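Local coordinates for beta-galactosidase/beta-glucuronidase (Faecalibacterium prausnitzii L2-6, PDB 6MVF), which binds flavin mononucleotide and, as a member of glycoside hydrolase family 2, probably cleaves beta-glucuronides, at residues F456-G461 with K503-E508; P500-K503 with E508-A511; G488-I493 with A541-G546; Y513-A518 with K599-Q604; H496-Q501 with E655-C660. All coordinates share one frame; numbering follows the deposited sequence.

Interaction 1: residues F456-G461 with K503-E508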
# COMPACT_ATOMS: atom_id res chain seq x y z
N PHE A 456 1.82 -19.16 -45.16
CA PHE A 456 2.80 -19.39 -46.21
C PHE A 456 4.20 -19.22 -45.64
O PHE A 456 4.57 -18.14 -45.17
CB PHE A 456 2.57 -18.44 -47.38
CG PHE A 456 1.17 -18.46 -47.90
CD1 PHE A 456 0.64 -19.62 -48.44
CD2 PHE A 456 0.39 -17.31 -47.87
CE1 PHE A 456 -0.65 -19.65 -48.91
CE2 PHE A 456 -0.88 -17.33 -48.35
CZ PHE A 456 -1.41 -18.50 -48.87
N GLY A 457 4.98 -20.30 -45.69
CA GLY A 457 6.28 -20.35 -45.06
C GLY A 457 6.34 -21.21 -43.81
O GLY A 457 7.43 -21.37 -43.25
N TRP A 458 5.21 -21.75 -43.33
CA TRP A 458 5.25 -22.64 -42.18
C TRP A 458 4.43 -23.91 -42.41
O TRP A 458 4.98 -25.01 -42.27
CB TRP A 458 4.77 -21.94 -40.88
CG TRP A 458 4.73 -22.95 -39.81
CD1 TRP A 458 3.62 -23.53 -39.26
CD2 TRP A 458 5.86 -23.62 -39.23
NE1 TRP A 458 4.00 -24.50 -38.35
CE2 TRP A 458 5.37 -24.57 -38.32
CE3 TRP A 458 7.25 -23.49 -39.39
CZ2 TRP A 458 6.21 -25.40 -37.57
CZ3 TRP A 458 8.08 -24.30 -38.63
CH2 TRP A 458 7.56 -25.24 -37.74
N TYR A 459 3.12 -23.82 -42.73
CA TYR A 459 2.36 -25.01 -43.08
C TYR A 459 2.49 -25.41 -44.55
O TYR A 459 2.07 -26.50 -44.92
CB TYR A 459 0.87 -24.85 -42.77
CG TYR A 459 0.53 -24.83 -41.29
CD1 TYR A 459 1.04 -25.79 -40.41
CD2 TYR A 459 -0.29 -23.83 -40.76
CE1 TYR A 459 0.73 -25.76 -39.04
CE2 TYR A 459 -0.61 -23.79 -39.41
CZ TYR A 459 -0.10 -24.76 -38.55
OH TYR A 459 -0.43 -24.70 -37.21
N GLY A 460 3.07 -24.55 -45.38
CA GLY A 460 3.24 -24.86 -46.78
C GLY A 460 3.75 -23.61 -47.46
O GLY A 460 3.68 -22.52 -46.88
N GLY A 461 4.28 -23.75 -48.66
CA GLY A 461 4.73 -22.58 -49.38
C GLY A 461 6.01 -21.95 -48.83
O GLY A 461 6.64 -22.42 -47.88
N LYS A 503 10.41 -26.13 -40.76
CA LYS A 503 10.30 -27.36 -39.99
C LYS A 503 11.58 -27.77 -39.27
O LYS A 503 11.61 -28.87 -38.70
CB LYS A 503 9.79 -28.52 -40.85
CG LYS A 503 8.33 -28.35 -41.26
CD LYS A 503 7.45 -28.24 -40.04
CE LYS A 503 5.99 -28.31 -40.43
NZ LYS A 503 5.67 -27.19 -41.32
N ASP A 504 12.62 -26.93 -39.22
CA ASP A 504 13.63 -27.17 -38.19
C ASP A 504 13.25 -26.58 -36.82
O ASP A 504 13.96 -26.87 -35.84
CB ASP A 504 15.02 -26.68 -38.64
CG ASP A 504 15.18 -25.14 -38.65
OD1 ASP A 504 14.36 -24.38 -38.07
OD2 ASP A 504 16.17 -24.69 -39.27
N TYR A 505 12.17 -25.80 -36.72
CA TYR A 505 11.62 -25.29 -35.46
C TYR A 505 12.54 -24.30 -34.75
O TYR A 505 12.34 -24.01 -33.55
CB TYR A 505 11.26 -26.45 -34.51
CG TYR A 505 10.01 -27.15 -34.95
CD1 TYR A 505 10.04 -28.10 -35.97
CD2 TYR A 505 8.78 -26.83 -34.37
CE1 TYR A 505 8.89 -28.73 -36.40
CE2 TYR A 505 7.61 -27.44 -34.80
CZ TYR A 505 7.67 -28.40 -35.81
OH TYR A 505 6.52 -29.02 -36.23
N SER A 506 13.54 -23.78 -35.45
CA SER A 506 14.58 -22.98 -34.82
C SER A 506 14.10 -21.55 -34.61
O SER A 506 13.33 -21.01 -35.41
CB SER A 506 15.85 -22.94 -35.66
OG SER A 506 15.68 -22.07 -36.77
N GLU A 507 14.61 -20.95 -33.53
CA GLU A 507 14.35 -19.55 -33.23
C GLU A 507 14.76 -18.66 -34.40
O GLU A 507 14.13 -17.63 -34.66
CB GLU A 507 15.10 -19.14 -31.95
CG GLU A 507 14.73 -17.78 -31.41
CD GLU A 507 15.40 -17.40 -30.07
OE1 GLU A 507 15.00 -16.35 -29.52
OE2 GLU A 507 16.31 -18.14 -29.56
N GLU A 508 15.81 -19.04 -35.12
CA GLU A 508 16.28 -18.24 -36.23
C GLU A 508 15.26 -18.23 -37.37
O GLU A 508 15.08 -17.21 -38.03
CB GLU A 508 17.64 -18.76 -36.72
CG GLU A 508 18.83 -18.45 -35.80
CD GLU A 508 18.82 -19.26 -34.49
OE1 GLU A 508 18.30 -20.39 -34.50
OE2 GLU A 508 19.33 -18.75 -33.44
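W458 meets K503 and Y505 where two loops of the TIM barrel come together, one following strand 450-453 and the other leading into helix 507-522. The trio illustrates how one indole can serve two partners through different surfaces. To K503 it offers a face. The lysine chain, bent at chi2 (-59°) and at chi4, crosses the indole at about a right angle and sets NZ 4.1 Å from the centroid of the W458 six-membered ring, almost straight above it, in a cation-pi contact. K503 CD lies over the same face and adds a CH-pi contact. To Y505 the indole turns its edge instead: the two planes stand at 90° in a T-shaped pair, and W458 CH2 lies 3.7 Å from Y505 CE2. With CG anti to the backbone N (chi1 175°), W458 sends its benzo end out to these partners. The far end of the tyrosine is held elsewhere, its OH hydrogen-bonding to E545. Next to Y505 an Asx turn shapes the run into the helix: D504 OD1 accepts S506 N at 2.8 Å and S506 OG at 3.0 Å, and both donors reach that oxygen from the same face of the carboxylate.

Interaction 2: residues P500-K503 with E508-A511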
# COMPACT_ATOMS: atom_id res chain seq x y z
N PRO A 500 18.86 -21.78 -41.29
CA PRO A 500 17.49 -21.95 -40.80
C PRO A 500 16.54 -22.23 -41.96
O PRO A 500 16.56 -21.55 -42.98
CB PRO A 500 17.17 -20.60 -40.13
CG PRO A 500 18.14 -19.64 -40.72
CD PRO A 500 19.37 -20.42 -41.08
N GLN A 501 15.71 -23.25 -41.78
CA GLN A 501 14.76 -23.66 -42.80
C GLN A 501 13.47 -24.12 -42.14
O GLN A 501 13.44 -24.44 -40.95
CB GLN A 501 15.31 -24.78 -43.69
CG GLN A 501 15.61 -26.04 -42.94
CD GLN A 501 16.46 -26.98 -43.76
OE1 GLN A 501 15.95 -27.68 -44.64
NE2 GLN A 501 17.77 -26.98 -43.49
N CYS A 502 12.41 -24.16 -42.95
CA CYS A 502 11.10 -24.57 -42.47
C CYS A 502 11.14 -25.97 -41.86
O CYS A 502 11.84 -26.87 -42.34
CB CYS A 502 10.10 -24.51 -43.61
SG CYS A 502 8.40 -24.77 -43.11
N LYS A 503 10.41 -26.13 -40.76
CA LYS A 503 10.30 -27.36 -39.99
C LYS A 503 11.58 -27.77 -39.27
O LYS A 503 11.61 -28.87 -38.70
CB LYS A 503 9.79 -28.52 -40.85
CG LYS A 503 8.33 -28.35 -41.26
CD LYS A 503 7.45 -28.24 -40.04
CE LYS A 503 5.99 -28.31 -40.43
NZ LYS A 503 5.67 -27.19 -41.32
N GLU A 508 15.81 -19.04 -35.12
CA GLU A 508 16.28 -18.24 -36.23
C GLU A 508 15.26 -18.23 -37.37
O GLU A 508 15.08 -17.21 -38.03
CB GLU A 508 17.64 -18.76 -36.72
CG GLU A 508 18.83 -18.45 -35.80
CD GLU A 508 18.82 -19.26 -34.49
OE1 GLU A 508 18.30 -20.39 -34.50
OE2 GLU A 508 19.33 -18.75 -33.44
N TYR A 509 14.59 -19.36 -37.62
CA TYR A 509 13.70 -19.38 -38.77
C TYR A 509 12.44 -18.59 -38.49
O TYR A 509 11.90 -17.93 -39.38
CB TYR A 509 13.35 -20.82 -39.18
CG TYR A 509 12.46 -20.84 -40.41
CD1 TYR A 509 13.00 -20.68 -41.69
CD2 TYR A 509 11.09 -20.95 -40.29
CE1 TYR A 509 12.18 -20.66 -42.81
CE2 TYR A 509 10.26 -20.93 -41.39
CZ TYR A 509 10.81 -20.78 -42.65
OH TYR A 509 9.97 -20.78 -43.75
N GLN A 510 11.96 -18.64 -37.25
CA GLN A 510 10.81 -17.84 -36.89
C GLN A 510 11.12 -16.36 -36.99
O GLN A 510 10.25 -15.57 -37.36
CB GLN A 510 10.34 -18.21 -35.50
CG GLN A 510 9.00 -17.64 -35.11
CD GLN A 510 8.85 -17.52 -33.58
OE1 GLN A 510 9.82 -17.24 -32.88
NE2 GLN A 510 7.64 -17.77 -33.07
N ALA A 511 12.36 -15.96 -36.70
CA ALA A 511 12.75 -14.55 -36.83
C ALA A 511 12.80 -14.12 -38.29
O ALA A 511 12.40 -13.00 -38.61
CB ALA A 511 14.10 -14.29 -36.14
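The packing of P500, Q501 and C502 on Y509 is a local contact of a peptide and small side chains on a ring, at the surface of the TIM barrel, where the loop after strand 482-487 folds back over the start of helix 507-522. Its centrepiece is backbone against ring. The peptide between Q501 and C502 runs over one face of the Y509 ring, toward the rim, with Q501 C 3.5 Å from Y509 CD1 and C502 N 3.5 Å from Y509 CE1. The ring is brought beneath this peptide by a first torsion that puts CG anti to the backbone N (chi1 -178°). Around it, small side chains fill in at both ends. P500 CB lies 3.9 Å from Y509 CB and equally far from E508 CB, so the proline rests on two successive residues of the helix. At the phenol end, C502 CB is 3.7 Å from Y509 OH, while C502 SG sits obliquely to the ring, 5.3 Å from the Y509 centroid, as a sulfur-aromatic contact. The polar groups look outside the pair: Y509 OH hydrogen-bonds to G457 O, and E508 OE2 to H496 ND1. The backbone N of Y509 is itself capped by S506 OG. A loop doubling back onto the first turn it feeds belongs here to a beta-to-alpha connection of a (beta/alpha) TIM barrel, with S506 as the N-cap of the helix.

Interaction 3: residues G488-I493 with A541-G546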
# COMPACT_ATOMS: atom_id res chain seq x y z
N GLY A 488 2.10 -16.54 -38.78
CA GLY A 488 3.10 -16.86 -37.78
C GLY A 488 3.83 -18.14 -38.12
O GLY A 488 3.66 -18.71 -39.18
N CYS A 489 4.61 -18.59 -37.15
CA CYS A 489 5.60 -19.62 -37.42
C CYS A 489 6.10 -20.12 -36.08
O CYS A 489 6.18 -19.34 -35.12
CB CYS A 489 6.71 -19.01 -38.27
SG CYS A 489 8.10 -20.01 -38.54
N GLU A 490 6.37 -21.41 -35.98
CA GLU A 490 6.82 -21.94 -34.71
C GLU A 490 8.27 -21.57 -34.47
O GLU A 490 9.06 -21.43 -35.41
CB GLU A 490 6.68 -23.46 -34.65
CG GLU A 490 5.24 -23.92 -34.88
CD GLU A 490 4.53 -24.22 -33.59
OE1 GLU A 490 5.26 -24.33 -32.57
OE2 GLU A 490 3.27 -24.33 -33.61
N GLY A 491 8.60 -21.37 -33.20
CA GLY A 491 9.93 -21.12 -32.73
C GLY A 491 10.10 -21.78 -31.37
O GLY A 491 9.39 -21.46 -30.40
N ILE A 492 11.02 -22.73 -31.29
CA ILE A 492 11.31 -23.46 -30.07
C ILE A 492 12.75 -23.12 -29.72
O ILE A 492 13.66 -23.42 -30.50
CB ILE A 492 11.05 -24.96 -30.24
CG1 ILE A 492 9.56 -25.13 -30.60
CG2 ILE A 492 11.42 -25.73 -29.00
CD1 ILE A 492 9.06 -26.54 -30.71
N ILE A 493 12.97 -22.43 -28.60
CA ILE A 493 14.20 -21.64 -28.48
C ILE A 493 15.42 -22.45 -28.03
O ILE A 493 16.51 -21.90 -27.87
CB ILE A 493 14.03 -20.40 -27.58
CG1 ILE A 493 13.46 -20.75 -26.20
CG2 ILE A 493 13.16 -19.37 -28.24
CD1 ILE A 493 13.19 -19.54 -25.34
N ALA A 541 -3.58 -29.45 -25.87
CA ALA A 541 -3.31 -30.83 -25.45
C ALA A 541 -2.99 -31.77 -26.61
O ALA A 541 -2.17 -32.68 -26.45
CB ALA A 541 -4.50 -31.38 -24.66
N ALA A 542 -3.59 -31.54 -27.79
CA ALA A 542 -3.43 -32.41 -28.96
C ALA A 542 -2.10 -32.26 -29.69
O ALA A 542 -1.78 -33.13 -30.50
CB ALA A 542 -4.57 -32.17 -29.96
N ARG A 543 -1.31 -31.21 -29.45
CA ARG A 543 -0.11 -30.97 -30.25
C ARG A 543 1.05 -31.87 -29.85
O ARG A 543 1.31 -32.10 -28.67
CB ARG A 543 0.36 -29.52 -30.11
CG ARG A 543 -0.47 -28.52 -30.85
CD ARG A 543 0.01 -28.37 -32.26
NE ARG A 543 -0.79 -27.38 -32.95
CZ ARG A 543 -0.40 -26.70 -34.01
NH1 ARG A 543 0.82 -26.90 -34.50
NH2 ARG A 543 -1.21 -25.81 -34.55
N SER A 544 1.81 -32.31 -30.86
CA SER A 544 3.09 -32.97 -30.61
C SER A 544 3.95 -32.76 -31.84
O SER A 544 3.68 -33.35 -32.89
CB SER A 544 2.90 -34.46 -30.30
OG SER A 544 4.15 -35.10 -30.07
N GLU A 545 4.99 -31.94 -31.72
CA GLU A 545 5.86 -31.61 -32.84
C GLU A 545 6.99 -30.71 -32.36
O GLU A 545 6.86 -30.01 -31.34
CB GLU A 545 5.10 -30.91 -33.97
CG GLU A 545 4.55 -29.53 -33.64
CD GLU A 545 3.45 -29.08 -34.62
OE1 GLU A 545 2.28 -29.45 -34.39
OE2 GLU A 545 3.76 -28.38 -35.61
N GLY A 546 8.09 -30.72 -33.10
CA GLY A 546 9.26 -29.95 -32.72
C GLY A 546 9.92 -30.39 -31.43
O GLY A 546 10.70 -29.62 -30.85
O HOH W 1 5.73 -27.15 -30.61
O HOH W 2 3.23 -26.78 -32.37
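A salt-bridge network of E490, R543 and E545 joins the loop after barrel strand 482-487 to the beta-hairpin that contains strand 543-545. Across the contact the ion pair is long, E490 OE2 lying 3.7 Å from R543 NH1 and well out of the guanidinium plane, so the direct link is one of charge only. Water 2 adds a bridge, 2.7 Å from E490 OE2 and weakly bonded to R543 NH1. Within the hairpin the arginine is held more closely: R543 NH1 donates to E545 OE1 at 2.9 Å, tilted from the guanidinium plane. Its NH2 pairs with D152 and also bonds to Y459 OH. With an alanine in place of R543, E490 and E545, whose OE2 atoms are 4.5 Å apart, would probably be left without the arginine's charge between them, and D152 without its mate. K554 is a long, weak second partner of E490. Farther along the loop, I492 CD1 touches G546 O at 3.5 Å; the isoleucine's CG1 stands anti to the carbonyl carbon (chi1 -61°), directing the chain at the hairpin turn. G491 O and I493 N both bond to N264 of the second subunit. The whole is a salt-bridge network tying a loop of the TIM barrel to the two-stranded hairpin 543-549.

Interaction 4: residues Y513-A518 with K599-Q604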
# COMPACT_ATOMS: atom_id res chain seq x y z
N TYR A 513 10.96 -15.41 -40.73
CA TYR A 513 9.57 -15.31 -41.13
C TYR A 513 8.99 -13.94 -40.75
O TYR A 513 8.35 -13.27 -41.57
CB TYR A 513 8.77 -16.46 -40.49
CG TYR A 513 7.28 -16.37 -40.69
CD1 TYR A 513 6.50 -15.61 -39.83
CD2 TYR A 513 6.65 -17.03 -41.75
CE1 TYR A 513 5.14 -15.50 -40.02
CE2 TYR A 513 5.29 -16.95 -41.94
CZ TYR A 513 4.53 -16.18 -41.07
OH TYR A 513 3.18 -16.08 -41.23
N HIS A 514 9.22 -13.51 -39.50
CA HIS A 514 8.64 -12.25 -39.03
C HIS A 514 9.42 -11.03 -39.49
O HIS A 514 8.83 -9.95 -39.62
CB HIS A 514 8.50 -12.27 -37.52
CG HIS A 514 7.38 -13.12 -37.03
ND1 HIS A 514 6.06 -12.87 -37.36
CD2 HIS A 514 7.37 -14.23 -36.26
CE1 HIS A 514 5.29 -13.78 -36.79
NE2 HIS A 514 6.06 -14.62 -36.12
N GLU A 515 10.72 -11.17 -39.76
CA GLU A 515 11.44 -10.11 -40.46
C GLU A 515 10.72 -9.74 -41.76
O GLU A 515 10.52 -8.56 -42.06
CB GLU A 515 12.88 -10.53 -40.74
CG GLU A 515 13.80 -10.41 -39.53
CD GLU A 515 15.16 -11.09 -39.72
OE1 GLU A 515 15.62 -11.28 -40.88
OE2 GLU A 515 15.78 -11.45 -38.70
N TYR A 516 10.32 -10.75 -42.54
CA TYR A 516 9.64 -10.47 -43.81
C TYR A 516 8.26 -9.87 -43.57
O TYR A 516 7.89 -8.89 -44.21
CB TYR A 516 9.55 -11.75 -44.65
CG TYR A 516 8.78 -11.60 -45.96
CD1 TYR A 516 7.38 -11.59 -45.96
CD2 TYR A 516 9.44 -11.49 -47.18
CE1 TYR A 516 6.66 -11.46 -47.14
CE2 TYR A 516 8.73 -11.38 -48.38
CZ TYR A 516 7.33 -11.36 -48.34
OH TYR A 516 6.59 -11.23 -49.49
N MET A 517 7.48 -10.44 -42.65
CA MET A 517 6.09 -10.00 -42.47
C MET A 517 6.01 -8.59 -41.90
O MET A 517 5.15 -7.81 -42.31
CB MET A 517 5.34 -10.98 -41.58
CG MET A 517 5.28 -12.38 -42.13
SD MET A 517 4.43 -12.45 -43.74
CE MET A 517 2.72 -12.23 -43.24
N ALA A 518 6.88 -8.27 -40.94
CA ALA A 518 6.91 -6.93 -40.39
C ALA A 518 7.05 -5.90 -41.49
O ALA A 518 6.35 -4.88 -41.51
CB ALA A 518 8.07 -6.79 -39.39
N LYS A 599 23.14 -10.91 -35.91
CA LYS A 599 22.08 -10.04 -36.37
C LYS A 599 21.65 -9.10 -35.25
O LYS A 599 21.57 -9.51 -34.09
CB LYS A 599 20.89 -10.86 -36.85
CG LYS A 599 20.00 -10.13 -37.82
CD LYS A 599 18.73 -10.91 -38.04
CE LYS A 599 19.00 -12.39 -38.18
NZ LYS A 599 18.12 -12.93 -39.25
N VAL A 600 21.39 -7.84 -35.60
CA VAL A 600 20.91 -6.83 -34.66
C VAL A 600 19.60 -6.24 -35.17
O VAL A 600 19.46 -5.91 -36.35
CB VAL A 600 21.95 -5.72 -34.41
CG1 VAL A 600 21.41 -4.74 -33.41
CG2 VAL A 600 23.24 -6.29 -33.89
N TYR A 601 18.64 -6.11 -34.26
CA TYR A 601 17.40 -5.38 -34.48
C TYR A 601 17.45 -4.06 -33.72
O TYR A 601 17.89 -4.02 -32.56
CB TYR A 601 16.20 -6.19 -34.01
CG TYR A 601 16.13 -7.56 -34.62
CD1 TYR A 601 16.34 -7.73 -35.98
CD2 TYR A 601 15.86 -8.68 -33.85
CE1 TYR A 601 16.27 -8.98 -36.56
CE2 TYR A 601 15.79 -9.94 -34.42
CZ TYR A 601 16.00 -10.07 -35.78
OH TYR A 601 15.93 -11.31 -36.39
N SER A 602 17.02 -2.98 -34.36
CA SER A 602 17.02 -1.67 -33.71
C SER A 602 16.02 -0.75 -34.39
O SER A 602 15.81 -0.83 -35.60
CB SER A 602 18.42 -1.04 -33.74
OG SER A 602 18.39 0.17 -33.02
N ASN A 603 15.40 0.13 -33.60
CA ASN A 603 14.64 1.22 -34.18
C ASN A 603 15.50 2.46 -34.40
O ASN A 603 14.99 3.49 -34.84
CB ASN A 603 13.38 1.54 -33.35
CG ASN A 603 13.67 1.82 -31.90
OD1 ASN A 603 14.81 2.12 -31.51
ND2 ASN A 603 12.63 1.74 -31.09
N GLN A 604 16.79 2.38 -34.13
CA GLN A 604 17.75 3.33 -34.66
C GLN A 604 18.17 2.87 -36.05
O GLN A 604 17.96 1.72 -36.44
CB GLN A 604 18.98 3.41 -33.75
CG GLN A 604 18.63 3.45 -32.29
CD GLN A 604 17.93 4.74 -31.88
OE1 GLN A 604 18.56 5.65 -31.35
NE2 GLN A 604 16.62 4.80 -32.09
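E515 reaches from helix 507-522 to the phenol edge of Y601 and the ammonium end of K599, and a single oxygen, OE2, serves both. Y601 OH donates a hydrogen bond to E515 OE2; its modelled length of 2.3 Å is doubtful at this resolution. The oxygen lies at the edge of the Y601 ring, in its plane, whereas the carboxylate as a whole is turned 70° from that ring, and the tyrosine crosses E515 at about a right angle. K599 instead comes head-on toward E515, from the opposite direction to it: its NZ meets the syn lone pair of E515 OE2 at 2.8 Å in a salt bridge, with E515 OE1 farther off, 3.4 Å from the same nitrogen. The glutamate gets there by running extended beyond CG (chi2 168°), while the lysine bends at chi3 (-42°) and again at chi4 to bring its nitrogen over.

This is a helix-on-sheet contact between domains. The helix is one of those that wrap the TIM barrel, and strand 596-602 is the middle strand of a three-stranded antiparallel sheet in the all-beta region beyond the barrel. K599 and Y601, two positions apart on that strand, point to the same side and so can share one acidic partner. The negative charge on E515 is probably moderated further by K626, whose ion pair with OE1 is long and weak. Aliphatic packing flanks the polar centre, V624 touching both E515 and K599, and V570 of helix 566-575 lying against Y601. Just past the strand an ST turn forms, Q604 N donating to S602 OG at 2.9 Å.

Interaction 5: residues H496-Q501 with E655-C660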
# COMPACT_ATOMS: atom_id res chain seq x y z
N HIS A 496 18.58 -24.30 -32.81
CA HIS A 496 19.28 -23.22 -33.49
C HIS A 496 20.04 -23.74 -34.71
O HIS A 496 20.77 -24.72 -34.62
CB HIS A 496 20.25 -22.51 -32.55
CG HIS A 496 19.56 -21.91 -31.37
ND1 HIS A 496 18.79 -20.77 -31.47
CD2 HIS A 496 19.47 -22.32 -30.09
CE1 HIS A 496 18.28 -20.49 -30.29
NE2 HIS A 496 18.67 -21.42 -29.43
N SER A 497 19.87 -23.04 -35.84
CA SER A 497 20.42 -23.47 -37.11
C SER A 497 21.22 -22.37 -37.78
O SER A 497 20.79 -21.21 -37.84
CB SER A 497 19.31 -23.92 -38.05
OG SER A 497 19.88 -24.28 -39.29
N ASN A 498 22.39 -22.74 -38.31
CA ASN A 498 23.14 -21.83 -39.17
C ASN A 498 22.53 -21.73 -40.57
O ASN A 498 22.85 -20.80 -41.31
CB ASN A 498 24.60 -22.29 -39.27
CG ASN A 498 25.39 -21.93 -38.04
OD1 ASN A 498 25.26 -20.84 -37.49
ND2 ASN A 498 26.23 -22.86 -37.59
N THR A 499 21.67 -22.66 -40.94
CA THR A 499 20.96 -22.62 -42.22
C THR A 499 19.48 -22.79 -41.91
O THR A 499 18.89 -23.83 -42.21
CB THR A 499 21.45 -23.70 -43.17
OG1 THR A 499 21.29 -24.99 -42.57
CG2 THR A 499 22.92 -23.48 -43.53
N PRO A 500 18.86 -21.78 -41.29
CA PRO A 500 17.49 -21.95 -40.80
C PRO A 500 16.54 -22.23 -41.96
O PRO A 500 16.56 -21.55 -42.98
CB PRO A 500 17.17 -20.60 -40.13
CG PRO A 500 18.14 -19.64 -40.72
CD PRO A 500 19.37 -20.42 -41.08
N GLN A 501 15.71 -23.25 -41.78
CA GLN A 501 14.76 -23.66 -42.80
C GLN A 501 13.47 -24.12 -42.14
O GLN A 501 13.44 -24.44 -40.95
CB GLN A 501 15.31 -24.78 -43.69
CG GLN A 501 15.61 -26.04 -42.94
CD GLN A 501 16.46 -26.98 -43.76
OE1 GLN A 501 15.95 -27.68 -44.64
NE2 GLN A 501 17.77 -26.98 -43.49
N GLU A 655 34.25 -25.68 -32.30
CA GLU A 655 34.59 -26.41 -33.52
C GLU A 655 33.36 -27.02 -34.15
O GLU A 655 33.16 -26.92 -35.37
CB GLU A 655 35.65 -27.47 -33.21
CG GLU A 655 36.19 -28.20 -34.43
CD GLU A 655 36.96 -27.28 -35.37
OE1 GLU A 655 37.24 -26.10 -35.02
OE2 GLU A 655 37.30 -27.73 -36.49
N THR A 656 32.52 -27.68 -33.35
CA THR A 656 31.26 -28.24 -33.83
C THR A 656 30.17 -27.89 -32.83
O THR A 656 30.36 -28.06 -31.61
CB THR A 656 31.35 -29.76 -34.02
OG1 THR A 656 31.10 -30.42 -32.78
CG2 THR A 656 32.71 -30.16 -34.51
N GLU A 657 29.04 -27.42 -33.34
CA GLU A 657 27.98 -26.96 -32.46
C GLU A 657 27.30 -28.16 -31.81
O GLU A 657 27.30 -29.26 -32.37
CB GLU A 657 26.98 -26.12 -33.24
CG GLU A 657 27.60 -24.82 -33.75
CD GLU A 657 26.61 -23.88 -34.39
OE1 GLU A 657 25.38 -24.17 -34.30
OE2 GLU A 657 27.05 -22.86 -34.99
N PRO A 658 26.75 -27.99 -30.60
CA PRO A 658 26.22 -29.13 -29.85
C PRO A 658 25.06 -29.84 -30.54
O PRO A 658 24.25 -29.22 -31.24
CB PRO A 658 25.77 -28.51 -28.52
CG PRO A 658 25.64 -27.01 -28.82
CD PRO A 658 26.81 -26.79 -29.76
N ALA A 659 25.00 -31.16 -30.33
CA ALA A 659 23.91 -31.97 -30.88
C ALA A 659 22.56 -31.41 -30.48
O ALA A 659 21.61 -31.46 -31.26
CB ALA A 659 24.05 -33.42 -30.39
N CYS A 660 22.46 -30.85 -29.27
CA CYS A 660 21.19 -30.36 -28.73
C CYS A 660 20.69 -29.08 -29.40
O CYS A 660 19.61 -28.61 -29.05
CB CYS A 660 21.32 -30.13 -27.22
SG CYS A 660 22.34 -28.70 -26.72
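N498 and E657 form the one direct touch between the loop 496-501, which leads toward helix 507-522 of the barrel, and the segment 655-660 after strand 646-654, near the modelled C-terminus. The tight part is small. N498 ND2 donates to E657 OE2 at 2.7 Å with an angle of 149° at the hydrogen. The two side chains approach from opposite directions, with amide and carboxylate planes 70° apart. The nitrogen meets the oxygen from above the carboxylate plane, 52° out of it. E657 gets across by a chain extended beyond CG. OE2 also accepts from the backbone N of A592 and from H588 NE2, so three donors converge on one atom.

The other side is looser. N498 is exposed, and the whole contact buries just 98 Å². An ST turn firms the loop beside it, T499 N donating to S497 OG at 2.9 Å. H496, which is buried, meets Y661 edge-to-face with its ring, and its ND1 bonds to E508. Replacing E657 with an alanine would probably leave A592 N, H588 NE2 and the amide of N498 without their common acceptor and set N498 free to turn. N498 contributes a neutral donor across the contact, so the negative charge of the carboxylate is probably stabilised by the three N-H groups that meet at OE2, one of them from a histidine whose own charge is not decided.

Interactions 1, 2 and 4 follow helix 507-522 of the TIM barrel, from the loop before it to its middle, with interactions 3 and 5 branching from the loop that feeds it. The centres of interactions 1 and 2 lie about 5 Å apart, those of interactions 1 and 3 about 10 Å, and those of interactions 3 and 4 about 22 Å. Along the chain, interactions 1 and 3 cross, interaction 2 falls within the span of interaction 3, and interaction 4 within that of interaction 5; these last two reach the beta region after the barrel. One connection and its helix thus tie loop, hairpin and the beta domain that follows the barrel together, away from the flavin pocket.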